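PDB 7D6V: succinate dehydrogenase subunit A from Mycolicibacterium smegmatis, which carries the FAD of a membrane-bound succinate dehydrogenase and probably oxidises succinate to fumarate, passing the electrons to the iron-sulfur subunit on their way to quinone. Local coordinates for residues Val37-Phe42 with Asn221-Thr226; Arg167-Thr172 with Gly189-Thr194; Thr194-Leu199 with Gly526-Asn531. All blocks are in the same frame, centred on the assembly; numbering follows the deposited sequence.

Interaction 1: Val37-Phe42 with Asn221-Thr226; sequences VTKSLF and NSWEYT. With FAD (flavin-adenine dinucleotide), chain D.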
loop_
_atom_site.group_PDB
_atom_site.type_symbol
_atom_site.label_atom_id
_atom_site.label_comp_id
_atom_site.label_asym_id
_atom_site.label_seq_id
_atom_site.Cartn_x
_atom_site.Cartn_y
_atom_site.Cartn_z
ATOM N N VAL A 37 -9.229 -18.913 2.805
ATOM C CA VAL A 37 -10.438 -18.126 3.007
ATOM C C VAL A 37 -10.041 -16.796 3.625
ATOM O O VAL A 37 -9.347 -16.762 4.646
ATOM C CB VAL A 37 -11.454 -18.871 3.889
ATOM C CG1 VAL A 37 -12.705 -18.034 4.076
ATOM C CG2 VAL A 37 -11.794 -20.212 3.269
ATOM N N THR A 38 -10.473 -15.704 3.003
ATOM C CA THR A 38 -10.106 -14.363 3.429
ATOM C C THR A 38 -11.359 -13.508 3.497
ATOM O O THR A 38 -12.205 -13.564 2.603
ATOM C CB THR A 38 -9.098 -13.732 2.460
ATOM O OG1 THR A 38 -7.919 -14.539 2.407
ATOM C CG2 THR A 38 -8.702 -12.349 2.935
ATOM N N LYS A 39 -11.473 -12.710 4.556
ATOM C CA LYS A 39 -12.631 -11.840 4.699
ATOM C C LYS A 39 -12.536 -10.618 3.794
ATOM O O LYS A 39 -13.565 -10.062 3.398
ATOM C CB LYS A 39 -12.780 -11.414 6.158
ATOM C CG LYS A 39 -14.202 -11.364 6.651
ATOM C CD LYS A 39 -14.310 -10.485 7.876
ATOM C CE LYS A 39 -14.033 -11.262 9.136
ATOM N NZ LYS A 39 -14.114 -10.397 10.340
ATOM N N SER A 40 -11.324 -10.200 3.451
ATOM C CA SER A 40 -11.058 -9.070 2.577
ATOM C C SER A 40 -10.569 -9.575 1.221
ATOM O O SER A 40 -10.600 -10.774 0.931
ATOM C CB SER A 40 -10.054 -8.123 3.237
ATOM O OG SER A 40 -8.873 -8.807 3.611
ATOM N N LEU A 41 -10.139 -8.648 0.371
ATOM C CA LEU A 41 -9.545 -9.030 -0.899
ATOM C C LEU A 41 -8.169 -9.654 -0.675
ATOM O O LEU A 41 -7.538 -9.480 0.370
ATOM C CB LEU A 41 -9.428 -7.819 -1.827
ATOM C CG LEU A 41 -10.715 -7.274 -2.451
ATOM C CD1 LEU A 41 -10.433 -6.016 -3.254
ATOM C CD2 LEU A 41 -11.378 -8.311 -3.322
ATOM N N PHE A 42 -7.710 -10.398 -1.677
ATOM C CA PHE A 42 -6.433 -11.092 -1.583
ATOM C C PHE A 42 -5.286 -10.092 -1.494
ATOM O O PHE A 42 -5.134 -9.224 -2.357
ATOM C CB PHE A 42 -6.252 -12.007 -2.793
ATOM C CG PHE A 42 -5.134 -12.998 -2.651
ATOM C CD1 PHE A 42 -4.758 -13.468 -1.408
ATOM C CD2 PHE A 42 -4.464 -13.465 -3.767
ATOM C CE1 PHE A 42 -3.732 -14.380 -1.282
ATOM C CE2 PHE A 42 -3.441 -14.377 -3.646
ATOM C CZ PHE A 42 -3.074 -14.834 -2.402
ATOM N N ASN A 221 -6.565 -0.781 14.507
ATOM C CA ASN A 221 -6.781 -2.043 13.822
ATOM C C ASN A 221 -7.798 -1.900 12.693
ATOM O O ASN A 221 -8.576 -0.947 12.635
ATOM C CB ASN A 221 -7.229 -3.113 14.815
ATOM C CG ASN A 221 -6.150 -3.454 15.829
ATOM O OD1 ASN A 221 -6.377 -4.217 16.760
ATOM N ND2 ASN A 221 -4.965 -2.890 15.643
ATOM N N SER A 222 -7.778 -2.879 11.791
ATOM C CA SER A 222 -8.543 -2.845 10.556
ATOM C C SER A 222 -10.018 -3.155 10.804
ATOM O O SER A 222 -10.437 -3.499 11.910
ATOM C CB SER A 222 -7.972 -3.842 9.548
ATOM O OG SER A 222 -6.568 -3.714 9.435
ATOM N N TRP A 223 -10.806 -3.037 9.733
ATOM C CA TRP A 223 -12.217 -3.405 9.779
ATOM C C TRP A 223 -12.411 -4.870 10.149
ATOM O O TRP A 223 -13.430 -5.229 10.747
ATOM C CB TRP A 223 -12.867 -3.106 8.426
ATOM C CG TRP A 223 -14.111 -3.891 8.153
ATOM C CD1 TRP A 223 -15.372 -3.602 8.575
ATOM C CD2 TRP A 223 -14.211 -5.104 7.395
ATOM N NE1 TRP A 223 -16.251 -4.556 8.130
ATOM C CE2 TRP A 223 -15.561 -5.490 7.404
ATOM C CE3 TRP A 223 -13.286 -5.900 6.713
ATOM C CZ2 TRP A 223 -16.012 -6.636 6.757
ATOM C CZ3 TRP A 223 -13.735 -7.035 6.073
ATOM C CH2 TRP A 223 -15.085 -7.393 6.100
ATOM N N GLU A 224 -11.447 -5.722 9.819
ATOM C CA GLU A 224 -11.592 -7.163 9.958
ATOM C C GLU A 224 -11.198 -7.689 11.333
ATOM O O GLU A 224 -11.357 -8.886 11.587
ATOM C CB GLU A 224 -10.761 -7.868 8.883
ATOM C CG GLU A 224 -9.263 -7.701 9.054
ATOM C CD GLU A 224 -8.494 -7.990 7.781
ATOM O OE1 GLU A 224 -7.249 -7.936 7.812
ATOM O OE2 GLU A 224 -9.136 -8.268 6.748
ATOM N N TYR A 225 -10.704 -6.835 12.228
ATOM C CA TYR A 225 -10.237 -7.281 13.543
ATOM C C TYR A 225 -11.399 -7.291 14.535
ATOM O O TYR A 225 -11.443 -6.541 15.509
ATOM C CB TYR A 225 -9.097 -6.396 14.028
ATOM C CG TYR A 225 -7.731 -6.886 13.622
ATOM C CD1 TYR A 225 -7.562 -7.664 12.487
ATOM C CD2 TYR A 225 -6.609 -6.572 14.373
ATOM C CE1 TYR A 225 -6.317 -8.112 12.112
ATOM C CE2 TYR A 225 -5.361 -7.017 14.005
ATOM C CZ TYR A 225 -5.219 -7.786 12.875
ATOM O OH TYR A 225 -3.973 -8.234 12.506
ATOM N N THR A 226 -12.349 -8.186 14.277
ATOM C CA THR A 226 -13.547 -8.305 15.096
ATOM C C THR A 226 -13.473 -9.453 16.090
ATOM O O THR A 226 -14.507 -9.862 16.627
ATOM C CB THR A 226 -14.785 -8.466 14.211
ATOM O OG1 THR A 226 -14.688 -9.687 13.468
ATOM C CG2 THR A 226 -14.912 -7.300 13.251
HETATM P PA FAD D . -3.628 -10.425 9.517
HETATM O O1A FAD D . -2.783 -10.573 8.307
HETATM O O2A FAD D . -3.730 -9.103 10.174
HETATM O O5B FAD D . -5.114 -10.834 9.100
HETATM C C5B FAD D . -5.690 -12.098 9.374
HETATM C C4B FAD D . -6.486 -12.573 8.170
HETATM O O4B FAD D . -7.590 -13.367 8.590
HETATM C C3B FAD D . -7.083 -11.461 7.342
HETATM O O3B FAD D . -6.873 -11.796 5.978
HETATM C C2B FAD D . -8.561 -11.529 7.622
HETATM O O2B FAD D . -9.350 -11.091 6.524
HETATM C C1B FAD D . -8.754 -12.996 7.869
HETATM N N9A FAD D . -9.965 -13.248 8.666
HETATM C C8A FAD D . -10.239 -12.756 9.873
HETATM N N7A FAD D . -11.433 -13.198 10.308
HETATM C C5A FAD D . -11.942 -13.988 9.359
HETATM C C6A FAD D . -13.166 -14.779 9.167
HETATM N N6A FAD D . -14.125 -14.820 10.105
HETATM N N1A FAD D . -13.298 -15.460 8.023
HETATM C C2A FAD D . -12.360 -15.446 7.073
HETATM N N3A FAD D . -11.230 -14.752 7.180
HETATM C C4A FAD D . -10.968 -14.019 8.278
HETATM N N1 FAD D . 4.133 -5.641 14.112
HETATM C C2 FAD D . 5.466 -5.498 13.981
HETATM O O2 FAD D . 6.194 -6.443 14.299
HETATM N N3 FAD D . 6.043 -4.386 13.525
HETATM C C4 FAD D . 5.332 -3.324 13.168
HETATM O O4 FAD D . 5.889 -2.303 12.747
HETATM C C4X FAD D . 3.865 -3.385 13.279
HETATM N N5 FAD D . 3.087 -2.349 12.933
HETATM C C5X FAD D . 1.753 -2.440 13.042
HETATM C C6 FAD D . 0.964 -1.361 12.677
HETATM C C7 FAD D . -0.410 -1.443 12.790
HETATM C C7M FAD D . -1.274 -0.281 12.401
HETATM C C8 FAD D . -1.035 -2.681 13.298
HETATM C C8M FAD D . -2.527 -2.771 13.419
HETATM C C9 FAD D . -0.255 -3.763 13.660
HETATM C C9A FAD D . 1.118 -3.680 13.549
HETATM N N10 FAD D . 1.910 -4.771 13.917
HETATM C C10 FAD D . 3.295 -4.644 13.786
HETATM C "C1'" FAD D . 1.312 -6.008 14.406
HETATM C "C2'" FAD D . 1.342 -7.055 13.299
HETATM O "O2'" FAD D . 1.121 -6.439 12.033
HETATM C "C3'" FAD D . 0.263 -8.110 13.469
HETATM O "O3'" FAD D . 0.532 -8.845 14.654
HETATM C "C4'" FAD D . 0.262 -9.069 12.290
HETATM O "O4'" FAD D . -0.014 -8.357 11.093
HETATM C "C5'" FAD D . -0.776 -10.165 12.434
HETATM O "O5'" FAD D . -0.830 -10.864 11.200
HETATM P P FAD D . -1.784 -12.117 10.956
HETATM O O1P FAD D . -1.292 -12.807 9.734
HETATM O O2P FAD D . -1.910 -12.900 12.214
HETATM O O3P FAD D . -3.230 -11.479 10.658
#

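Interaction 2: Arg167-Thr172 with Gly189-Thr194; sequences RVFHET and GYYRET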
loop_
_atom_site.group_PDB
_atom_site.type_symbol
_atom_site.label_atom_id
_atom_site.label_comp_id
_atom_site.label_asym_id
_atom_site.label_seq_id
_atom_site.Cartn_x
_atom_site.Cartn_y
_atom_site.Cartn_z
ATOM N N ARG A 167 -6.460 -23.067 -3.726
ATOM C CA ARG A 167 -7.515 -22.168 -4.163
ATOM C C ARG A 167 -7.724 -21.090 -3.112
ATOM O O ARG A 167 -7.730 -21.375 -1.912
ATOM C CB ARG A 167 -8.823 -22.916 -4.419
ATOM C CG ARG A 167 -9.871 -22.070 -5.108
ATOM C CD ARG A 167 -11.050 -22.895 -5.557
ATOM N NE ARG A 167 -12.153 -22.046 -5.989
ATOM C CZ ARG A 167 -13.338 -22.498 -6.378
ATOM N NH1 ARG A 167 -13.579 -23.800 -6.393
ATOM N NH2 ARG A 167 -14.279 -21.648 -6.755
ATOM N N VAL A 168 -7.894 -19.852 -3.566
ATOM C CA VAL A 168 -8.086 -18.701 -2.693
ATOM C C VAL A 168 -9.544 -18.278 -2.769
ATOM O O VAL A 168 -10.088 -18.096 -3.864
ATOM C CB VAL A 168 -7.158 -17.535 -3.078
ATOM C CG1 VAL A 168 -7.299 -16.399 -2.083
ATOM C CG2 VAL A 168 -5.718 -18.004 -3.154
ATOM N N PHE A 169 -10.176 -18.127 -1.609
ATOM C CA PHE A 169 -11.556 -17.663 -1.496
ATOM C C PHE A 169 -11.525 -16.327 -0.761
ATOM O O PHE A 169 -11.671 -16.280 0.461
ATOM C CB PHE A 169 -12.445 -18.670 -0.755
ATOM C CG PHE A 169 -12.476 -20.044 -1.367
ATOM C CD1 PHE A 169 -13.592 -20.477 -2.061
ATOM C CD2 PHE A 169 -11.412 -20.915 -1.213
ATOM C CE1 PHE A 169 -13.636 -21.739 -2.608
ATOM C CE2 PHE A 169 -11.451 -22.178 -1.763
ATOM C CZ PHE A 169 -12.566 -22.590 -2.458
ATOM N N HIS A 170 -11.344 -15.241 -1.503
ATOM C CA HIS A 170 -11.358 -13.919 -0.900
ATOM C C HIS A 170 -12.790 -13.400 -0.809
ATOM O O HIS A 170 -13.694 -13.887 -1.490
ATOM C CB HIS A 170 -10.492 -12.940 -1.693
ATOM C CG HIS A 170 -10.995 -12.668 -3.074
ATOM N ND1 HIS A 170 -11.727 -11.546 -3.396
ATOM C CD2 HIS A 170 -10.865 -13.372 -4.222
ATOM C CE1 HIS A 170 -12.028 -11.573 -4.682
ATOM N NE2 HIS A 170 -11.517 -12.671 -5.206
ATOM N N GLU A 171 -12.980 -12.398 0.053
ATOM C CA GLU A 171 -14.302 -11.840 0.341
ATOM C C GLU A 171 -15.247 -12.915 0.874
ATOM O O GLU A 171 -16.435 -12.941 0.552
ATOM C CB GLU A 171 -14.901 -11.158 -0.893
ATOM C CG GLU A 171 -14.174 -9.912 -1.381
ATOM C CD GLU A 171 -14.258 -8.756 -0.412
ATOM O OE1 GLU A 171 -15.280 -8.646 0.294
ATOM O OE2 GLU A 171 -13.315 -7.943 -0.365
ATOM N N THR A 172 -14.712 -13.816 1.693
ATOM C CA THR A 172 -15.479 -14.902 2.289
ATOM C C THR A 172 -15.270 -14.879 3.794
ATOM O O THR A 172 -14.136 -14.756 4.264
ATOM C CB THR A 172 -15.062 -16.258 1.714
ATOM O OG1 THR A 172 -15.112 -16.207 0.285
ATOM C CG2 THR A 172 -15.992 -17.353 2.199
ATOM N N GLY A 189 -19.462 -20.859 6.193
ATOM C CA GLY A 189 -19.434 -19.420 6.072
ATOM C C GLY A 189 -20.296 -18.948 4.925
ATOM O O GLY A 189 -21.078 -19.710 4.356
ATOM N N TYR A 190 -20.135 -17.674 4.582
ATOM C CA TYR A 190 -20.914 -17.067 3.516
ATOM C C TYR A 190 -20.008 -16.228 2.631
ATOM O O TYR A 190 -18.961 -15.742 3.065
ATOM C CB TYR A 190 -22.055 -16.194 4.069
ATOM C CG TYR A 190 -21.583 -15.022 4.897
ATOM C CD1 TYR A 190 -21.404 -15.143 6.263
ATOM C CD2 TYR A 190 -21.316 -13.793 4.310
ATOM C CE1 TYR A 190 -20.971 -14.079 7.021
ATOM C CE2 TYR A 190 -20.879 -12.727 5.058
ATOM C CZ TYR A 190 -20.711 -12.874 6.414
ATOM O OH TYR A 190 -20.277 -11.813 7.171
ATOM N N TYR A 191 -20.432 -16.061 1.384
ATOM C CA TYR A 191 -19.787 -15.128 0.472
ATOM C C TYR A 191 -20.319 -13.728 0.730
ATOM O O TYR A 191 -21.532 -13.523 0.804
ATOM C CB TYR A 191 -20.051 -15.525 -0.977
ATOM C CG TYR A 191 -19.335 -16.772 -1.432
ATOM C CD1 TYR A 191 -20.034 -17.944 -1.677
ATOM C CD2 TYR A 191 -17.966 -16.771 -1.638
ATOM C CE1 TYR A 191 -19.390 -19.080 -2.099
ATOM C CE2 TYR A 191 -17.313 -17.904 -2.062
ATOM C CZ TYR A 191 -18.030 -19.055 -2.292
ATOM O OH TYR A 191 -17.383 -20.189 -2.716
ATOM N N ARG A 192 -19.411 -12.762 0.870
ATOM C CA ARG A 192 -19.848 -11.388 1.082
ATOM C C ARG A 192 -20.626 -10.867 -0.116
ATOM O O ARG A 192 -21.656 -10.210 0.047
ATOM C CB ARG A 192 -18.652 -10.484 1.370
ATOM C CG ARG A 192 -17.979 -10.730 2.700
ATOM C CD ARG A 192 -17.013 -9.608 3.017
ATOM N NE ARG A 192 -17.702 -8.435 3.539
ATOM C CZ ARG A 192 -17.212 -7.201 3.503
ATOM N NH1 ARG A 192 -16.025 -6.973 2.967
ATOM N NH2 ARG A 192 -17.913 -6.195 4.003
ATOM N N GLU A 193 -20.167 -11.179 -1.328
ATOM C CA GLU A 193 -20.756 -10.591 -2.528
ATOM C C GLU A 193 -22.215 -10.996 -2.699
ATOM O O GLU A 193 -23.070 -10.160 -3.007
ATOM C CB GLU A 193 -19.943 -10.998 -3.755
ATOM C CG GLU A 193 -20.676 -10.810 -5.068
ATOM C CD GLU A 193 -19.974 -11.480 -6.226
ATOM O OE1 GLU A 193 -18.995 -12.213 -5.981
ATOM O OE2 GLU A 193 -20.396 -11.269 -7.381
ATOM N N THR A 194 -22.522 -12.277 -2.502
ATOM C CA THR A 194 -23.848 -12.796 -2.798
ATOM C C THR A 194 -24.650 -13.191 -1.569
ATOM O O THR A 194 -25.873 -13.327 -1.673
ATOM C CB THR A 194 -23.748 -14.015 -3.727
ATOM O OG1 THR A 194 -22.819 -14.957 -3.184
ATOM C CG2 THR A 194 -23.277 -13.594 -5.104
#

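Interaction 3: Thr194-Leu199 with Gly526-Asn531; sequences TGNFVL and GGRVFN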
loop_
_atom_site.group_PDB
_atom_site.type_symbol
_atom_site.label_atom_id
_atom_site.label_comp_id
_atom_site.label_asym_id
_atom_site.label_seq_id
_atom_site.Cartn_x
_atom_site.Cartn_y
_atom_site.Cartn_z
ATOM N N THR A 194 -22.522 -12.277 -2.502
ATOM C CA THR A 194 -23.848 -12.796 -2.798
ATOM C C THR A 194 -24.650 -13.191 -1.569
ATOM O O THR A 194 -25.873 -13.327 -1.673
ATOM C CB THR A 194 -23.748 -14.015 -3.727
ATOM O OG1 THR A 194 -22.819 -14.957 -3.184
ATOM C CG2 THR A 194 -23.277 -13.594 -5.104
ATOM N N GLY A 195 -24.006 -13.377 -0.421
ATOM C CA GLY A 195 -24.704 -13.851 0.753
ATOM C C GLY A 195 -25.016 -15.328 0.750
ATOM O O GLY A 195 -25.811 -15.778 1.582
ATOM N N ASN A 196 -24.419 -16.093 -0.156
ATOM C CA ASN A 196 -24.684 -17.518 -0.274
ATOM C C ASN A 196 -23.739 -18.308 0.619
ATOM O O ASN A 196 -22.617 -17.883 0.897
ATOM C CB ASN A 196 -24.538 -17.971 -1.725
ATOM C CG ASN A 196 -25.717 -17.568 -2.579
ATOM O OD1 ASN A 196 -26.868 -17.772 -2.202
ATOM N ND2 ASN A 196 -25.436 -16.991 -3.736
ATOM N N PHE A 197 -24.196 -19.479 1.050
ATOM C CA PHE A 197 -23.515 -20.251 2.079
ATOM C C PHE A 197 -22.589 -21.295 1.469
ATOM O O PHE A 197 -22.977 -22.038 0.556
ATOM C CB PHE A 197 -24.530 -20.913 3.008
ATOM C CG PHE A 197 -25.405 -19.932 3.725
ATOM C CD1 PHE A 197 -24.863 -18.793 4.288
ATOM C CD2 PHE A 197 -26.767 -20.135 3.820
ATOM C CE1 PHE A 197 -25.657 -17.883 4.937
ATOM C CE2 PHE A 197 -27.567 -19.227 4.470
ATOM C CZ PHE A 197 -27.012 -18.101 5.031
ATOM N N VAL A 198 -21.369 -21.349 1.993
ATOM C CA VAL A 198 -20.334 -22.264 1.542
ATOM C C VAL A 198 -19.865 -23.098 2.727
ATOM O O VAL A 198 -19.648 -22.580 3.829
ATOM C CB VAL A 198 -19.162 -21.504 0.882
ATOM C CG1 VAL A 198 -18.577 -20.470 1.828
ATOM C CG2 VAL A 198 -18.094 -22.472 0.411
ATOM N N LEU A 199 -19.744 -24.401 2.500
ATOM C CA LEU A 199 -19.261 -25.348 3.492
ATOM C C LEU A 199 -17.990 -25.999 2.973
ATOM O O LEU A 199 -17.988 -26.590 1.888
ATOM C CB LEU A 199 -20.317 -26.409 3.799
ATOM C CG LEU A 199 -19.826 -27.619 4.591
ATOM C CD1 LEU A 199 -19.453 -27.224 6.008
ATOM C CD2 LEU A 199 -20.876 -28.710 4.592
ATOM N N GLY A 526 -32.756 -5.039 4.879
ATOM C CA GLY A 526 -32.196 -5.262 3.561
ATOM C C GLY A 526 -32.145 -6.725 3.174
ATOM O O GLY A 526 -32.884 -7.546 3.722
ATOM N N GLY A 527 -31.275 -7.063 2.227
ATOM C CA GLY A 527 -31.148 -8.437 1.786
ATOM C C GLY A 527 -29.809 -9.048 2.136
ATOM O O GLY A 527 -29.172 -8.647 3.111
ATOM N N ARG A 528 -29.370 -10.020 1.343
ATOM C CA ARG A 528 -28.128 -10.731 1.603
ATOM C C ARG A 528 -27.007 -10.347 0.650
ATOM O O ARG A 528 -25.907 -10.893 0.762
ATOM C CB ARG A 528 -28.366 -12.244 1.543
ATOM C CG ARG A 528 -28.871 -12.831 2.842
ATOM C CD ARG A 528 -29.603 -14.135 2.618
ATOM N NE ARG A 528 -28.694 -15.213 2.245
ATOM C CZ ARG A 528 -29.052 -16.488 2.147
ATOM N NH1 ARG A 528 -28.163 -17.404 1.797
ATOM N NH2 ARG A 528 -30.300 -16.845 2.401
ATOM N N VAL A 529 -27.244 -9.418 -0.272
ATOM C CA VAL A 529 -26.252 -9.065 -1.279
ATOM C C VAL A 529 -25.338 -8.004 -0.672
ATOM O O VAL A 529 -25.673 -6.820 -0.628
ATOM C CB VAL A 529 -26.906 -8.591 -2.576
ATOM C CG1 VAL A 529 -25.854 -8.097 -3.558
ATOM C CG2 VAL A 529 -27.723 -9.709 -3.183
ATOM N N PHE A 530 -24.177 -8.455 -0.209
ATOM C CA PHE A 530 -23.096 -7.656 0.375
ATOM C C PHE A 530 -23.670 -6.593 1.316
ATOM O O PHE A 530 -23.595 -5.391 1.074
ATOM C CB PHE A 530 -22.215 -7.038 -0.715
ATOM C CG PHE A 530 -21.031 -6.279 -0.181
ATOM C CD1 PHE A 530 -19.936 -6.979 0.291
ATOM C CD2 PHE A 530 -21.007 -4.909 -0.109
ATOM C CE1 PHE A 530 -18.838 -6.326 0.787
ATOM C CE2 PHE A 530 -19.912 -4.250 0.406
ATOM C CZ PHE A 530 -18.826 -4.961 0.849
ATOM N N ASN A 531 -24.310 -7.075 2.381
ATOM C CA ASN A 531 -25.012 -6.236 3.341
ATOM C C ASN A 531 -24.140 -6.028 4.573
ATOM O O ASN A 531 -24.094 -6.905 5.449
ATOM C CB ASN A 531 -26.344 -6.885 3.727
ATOM C CG ASN A 531 -27.254 -5.949 4.485
ATOM O OD1 ASN A 531 -26.833 -4.898 4.952
ATOM N ND2 ASN A 531 -28.512 -6.339 4.625
#

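Interaction 1: Val37-Phe42 with Asn221-Thr226
The FAD-binding site of the Rossmann-type domain brings K39 and S40, in the loop that leaves strand 34-37, up against W223, E224 and T226, in and just past a type I β-turn running from S222 to Y225. The E224 carboxylate links the two loops to the cofactor. E224 OE2 accepts a hydrogen bond from the adenosine ribose hydroxyl, FAD O2B, at 2.8 Å, and on its syn lone pair it also takes the hydroxyl OG of S40 at 3.2 Å. The S40 hydroxyl gets there because chi1 of 55° sets OG between the backbone N and the carbonyl carbon. From the same loop as S40, the backbone N of K39 adds a weak bond to FAD O2B, so this ribose hydroxyl is held from both segments.

K39 then runs past the adenine: K39 CE lies 3.4 Å from FAD C5A, and K39 CD comes within 3.6 Å of CH2 of the W223 indole. A bend at chi3 (-87°) turns the amine toward the turn, where K39 NZ makes a weak bond to the E224 carbonyl O at 3.4 Å. The main partner of this amine is D228, with which it forms a salt bridge. Further along the cofactor, the hydroxyl OH of Y225 donates to the phosphate oxygen O2A of FAD at 2.5 Å, the phosphate oxygen lying at the ring's edge. The W223 ring also meets that of W52 of the iron-sulfur subunit. A backbone N-H after strand 34-37 and a carboxylate from a distant turn thus share the ribose in this Rossmann-type FAD-binding fold.

Interaction 2: Arg167-Thr172 with Gly189-Thr194
E171 and R192 meet where strand 184-191 ends beside the start of strand 172-179, and their backbones make the firm part of the contact. The amide N of R192 donates to the carbonyl O of E171 at 3.0 Å, nearly straight at 165°. E171 also folds at chi2 (-67°) to bring OE1 within 3.2 Å of NH1 of R192, a buried salt bridge whose hydrogen bond is weak, with the two planar groups 26° apart. Next to it T172 and Y191 form an antiparallel, non-hydrogen-bonded pair. Their side chains lie side by side on one face of the sheet, with T172 OG1 3.5 Å from CD2 of the Y191 ring; the same OG1 donates back to the H170 carbonyl O from above its plane. The methyl CG2 of T172 meets the Y190 carbonyl O at 3.5 Å.

The looser side lies at the far end, where the hydroxyl OH of Y191 comes to the edge of the F169 ring, 3.9 Å from F169 CD1, and is hydrogen-bonded to E5. E193, partly exposed, turns instead to M98 of the iron-sulfur subunit. Here an antiparallel part of a mixed sheet, strands 172-179 and 184-191, abuts the edge strand 166-169 of the parallel Rossmann-type sheet.

Interaction 3: Thr194-Leu199 with Gly526-Asn531
Two loops run past each other at T194-G195 and R528-V529, with CA atoms 4.7 Å apart at T194-V529 and at G195-R528, yet no backbone hydrogen bond joins them. The first is the tight connection of a β-hairpin, between strand 184-191 and strand 197-200; the second leads into helix 532-556 of the C-terminal region. G195 has a positive phi of 77°, and its CA makes a C-H···O contact with the R528 carbonyl O at 3.2 Å.

The side chain of R528 provides most of the grip. Bent at chi3 (71°), it turns its guanidinium side-on to the G195 carbonyl, so that R528 NH1 at 2.9 Å and R528 NE at 3.0 Å both donate to G195 O. This oxygen sits almost exactly in the guanidinium plane, while the two nitrogens approach it from one face of the carbonyl. That pair of bonds fixes the rotation of the planar group, and its flat side then rests on the ring of F197, with centres 4.4 Å apart and planes 22° apart. R528 NH1 stands over the rim of the F197 ring, 3.3 Å from F197 CE2. F197 also packs against helix 458-469, on V468 and L469, and L469 touches R528 as well, so the stack is set into the side of that helix. The outer rim is more open: N196 and V529 are exposed, and V529 packs on R99 of the iron-sulfur subunit. Within the second loop N531 holds the N-cap position of helix 532-556, and its ND2 ties the turn together by donating to the carbonyl O of G527 at 2.8 Å.

In the fold
Interactions 1 and 2 are both buried, whereas interaction 3 is partly buried, with its rim at the surface. Interaction 2 is nested along the chain inside the loop closed by interaction 1, and the two touch through backbone bonds of T38 with F169 and T172. Interactions 2 and 3 share T194 and lie on neighbouring strands, 184-191 and 197-200, of one sheet, while R192 packs on F530. The chemistry changes with place: interaction 1 is built around a cofactor hydroxyl, interaction 2 around sheet pairing with a side salt bridge, and interaction 3 around an arginine joining the FAD-binding and C-terminal family regions. Interactions 1 and 3 do not touch, their centres being about 17 Å apart.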